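Local coordinates for extracellular solute-binding protein, family 1 (Bifidobacterium longum subsp. infantis ATCC 15697, PDB 3QUF) that probably binds an extracellular solute, perhaps a carbohydrate, and hands it to an ABC importer in the membrane, at residues 139-144 with 161-166. Residues are numbered along the deposited sequence; the frame is centred on the assembly and turned at random.
Sequences GAFFYN and DEFIEM
F141 and F163 meet ring to ring and join a central strand to a covering helix in one lobe of a periplasmic-binding-protein type fold, an instructive case in which one aromatic pair makes the whole contact between strand segment 139-144 and helix segment 161-166. Strand 135-144 runs antiparallel to strands 259-264 and 279-282, and helix 160-172 lies over one face of this sheet. The two backbones stay well apart, F141 CA and F163 CA being 11.4 Å from each other, and the phenylalanines fill the distance between them.

The aromatic contact is a glancing one. The ring planes are tilted by only 24°, but a large offset, with the centroids of F141 and F163 5.3 Å apart, leaves little face-on overlap. Both CB atoms are directed toward the other segment, while the two side chains run roughly perpendicular to each other. F163 holds CG anti to its own backbone nitrogen (chi1 174°), which sets CG beside the carbonyl carbon and lets CE1 and CZ reach the F141 ring.

Further aromatic and apolar groups add to the buried cluster. F284 and F178 meet the F141 ring at steeper angles, while W160 lies against F163. In the conformer described here, the selenomethionine M166 touches V261 of the neighbouring strand. With an alanine in place of F163, the F141 ring would probably lose its only partner on the helical segment, and a gap would be likely to open between helix and sheet.

The closest contacts are between CE2 and CZ of F141 and CE1 and CZ of F163. F141 CZ sits 3.9 Å from F163 CZ. Nearest of all, F141 CE2 lies 3.7 Å from F163 CE1.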
loop_
_atom_site.group_PDB
_atom_site.type_symbol
_atom_site.label_atom_id
_atom_site.label_comp_id
_atom_site.label_asym_id
_atom_site.label_seq_id
_atom_site.Cartn_x
_atom_site.Cartn_y
_atom_site.Cartn_z
ATOM N N GLY A 139 -5.966 1.331 -3.420
ATOM C CA GLY A 139 -7.171 0.527 -3.354
ATOM C C GLY A 139 -8.302 1.364 -2.765
ATOM O O GLY A 139 -8.066 2.305 -1.990
ATOM N N ALA A 140 -9.534 0.986 -3.081
ATOM C CA ALA A 140 -10.698 1.786 -2.669
ATOM C C ALA A 140 -11.972 0.956 -2.790
ATOM O O ALA A 140 -11.894 -0.249 -3.048
ATOM C CB ALA A 140 -10.773 3.077 -3.540
ATOM N N PHE A 141 -13.126 1.573 -2.558
ATOM C CA PHE A 141 -14.394 0.883 -2.651
ATOM C C PHE A 141 -14.964 1.027 -4.066
ATOM O O PHE A 141 -15.070 2.145 -4.617
ATOM C CB PHE A 141 -15.417 1.436 -1.657
ATOM C CG PHE A 141 -15.498 0.718 -0.308
ATOM C CD1 PHE A 141 -15.017 -0.558 -0.081
ATOM C CD2 PHE A 141 -16.160 1.365 0.749
ATOM C CE1 PHE A 141 -15.174 -1.170 1.148
ATOM C CE2 PHE A 141 -16.362 0.739 1.943
ATOM C CZ PHE A 141 -15.866 -0.522 2.159
ATOM N N PHE A 142 -15.325 -0.099 -4.653
ATOM C CA PHE A 142 -16.002 -0.150 -5.929
ATOM C C PHE A 142 -17.444 -0.521 -5.612
ATOM O O PHE A 142 -17.673 -1.427 -4.816
ATOM C CB PHE A 142 -15.325 -1.187 -6.828
ATOM C CG PHE A 142 -13.978 -0.757 -7.352
ATOM C CD1 PHE A 142 -12.888 -0.516 -6.476
ATOM C CD2 PHE A 142 -13.791 -0.544 -8.709
ATOM C CE1 PHE A 142 -11.662 -0.081 -6.954
ATOM C CE2 PHE A 142 -12.561 -0.136 -9.203
ATOM C CZ PHE A 142 -11.488 0.104 -8.337
ATOM N N TYR A 143 -18.397 0.217 -6.176
ATOM C CA TYR A 143 -19.820 -0.010 -5.859
ATOM C C TYR A 143 -20.734 -0.096 -7.074
ATOM O O TYR A 143 -20.450 0.475 -8.127
ATOM C CB TYR A 143 -20.349 1.033 -4.847
ATOM C CG TYR A 143 -20.353 2.461 -5.352
ATOM C CD1 TYR A 143 -19.209 3.237 -5.275
ATOM C CD2 TYR A 143 -21.506 3.021 -5.899
ATOM C CE1 TYR A 143 -19.195 4.552 -5.727
ATOM C CE2 TYR A 143 -21.506 4.326 -6.369
ATOM C CZ TYR A 143 -20.361 5.083 -6.275
ATOM O OH TYR A 143 -20.360 6.372 -6.731
ATOM N N ASN A 144 -21.810 -0.853 -6.903
ATOM C CA ASN A 144 -22.798 -1.097 -7.953
ATOM C C ASN A 144 -23.859 0.004 -7.812
ATOM O O ASN A 144 -24.661 0.009 -6.861
ATOM C CB ASN A 144 -23.386 -2.497 -7.769
ATOM C CG ASN A 144 -24.437 -2.836 -8.823
ATOM O OD1 ASN A 144 -25.089 -1.941 -9.356
ATOM N ND2 ASN A 144 -24.617 -4.125 -9.098
ATOM N N ASP A 161 -20.822 5.318 9.767
ATOM C CA ASP A 161 -22.176 5.143 10.288
ATOM C C ASP A 161 -23.178 5.137 9.119
ATOM O O ASP A 161 -24.099 4.316 9.083
ATOM C CB ASP A 161 -22.502 6.241 11.317
ATOM C CG ASP A 161 -21.582 6.198 12.531
ATOM O OD1 ASP A 161 -20.684 5.336 12.576
ATOM O OD2 ASP A 161 -21.756 7.026 13.452
ATOM N N GLU A 162 -22.982 6.025 8.148
ATOM C CA GLU A 162 -23.840 6.056 6.945
ATOM C C GLU A 162 -23.668 4.793 6.083
ATOM O O GLU A 162 -24.612 4.284 5.449
ATOM C CB GLU A 162 -23.546 7.318 6.113
ATOM C CG GLU A 162 -23.893 8.644 6.804
ATOM C CD GLU A 162 -23.110 9.865 6.263
ATOM O OE1 GLU A 162 -22.124 9.698 5.520
ATOM O OE2 GLU A 162 -23.505 11.015 6.576
ATOM N N PHE A 163 -22.447 4.285 6.039
ATOM C CA PHE A 163 -22.178 3.027 5.357
ATOM C C PHE A 163 -22.921 1.853 5.994
ATOM O O PHE A 163 -23.432 0.965 5.285
ATOM C CB PHE A 163 -20.663 2.770 5.352
ATOM C CG PHE A 163 -20.250 1.423 4.809
ATOM C CD1 PHE A 163 -20.251 1.179 3.454
ATOM C CD2 PHE A 163 -19.763 0.441 5.656
ATOM C CE1 PHE A 163 -19.826 -0.061 2.950
ATOM C CE2 PHE A 163 -19.332 -0.777 5.163
ATOM C CZ PHE A 163 -19.373 -1.017 3.801
ATOM N N ILE A 164 -22.985 1.833 7.322
ATOM C CA ILE A 164 -23.697 0.769 8.024
ATOM C C ILE A 164 -25.194 0.895 7.687
ATOM O O ILE A 164 -25.854 -0.107 7.359
ATOM C CB ILE A 164 -23.457 0.807 9.546
ATOM C CG1 ILE A 164 -22.018 0.377 9.867
ATOM C CG2 ILE A 164 -24.434 -0.122 10.284
ATOM C CD1 ILE A 164 -21.603 0.571 11.328
ATOM N N GLU A 165 -25.714 2.116 7.737
ATOM C CA GLU A 165 -27.140 2.346 7.432
ATOM C C GLU A 165 -27.454 1.945 5.980
ATOM O O GLU A 165 -28.477 1.315 5.728
ATOM C CB GLU A 165 -27.527 3.803 7.662
ATOM C CG GLU A 165 -27.592 4.218 9.134
ATOM C CD GLU A 165 -28.552 3.365 10.002
ATOM O OE1 GLU A 165 -29.744 3.225 9.636
ATOM O OE2 GLU A 165 -28.103 2.836 11.053
HETATM N N MSE A 166 -26.554 2.265 5.046
HETATM C CA MSE A 166 -26.733 1.878 3.644
HETATM C C MSE A 166 -26.720 0.363 3.485
HETATM O O MSE A 166 -27.539 -0.188 2.739
HETATM C CB MSE A 166 -25.636 2.484 2.773
HETATM C CG MSE A 166 -25.798 2.256 1.270
HETATM SE SE MSE A 166 -24.127 2.487 0.316
HETATM C CE MSE A 166 -23.059 1.148 1.275
#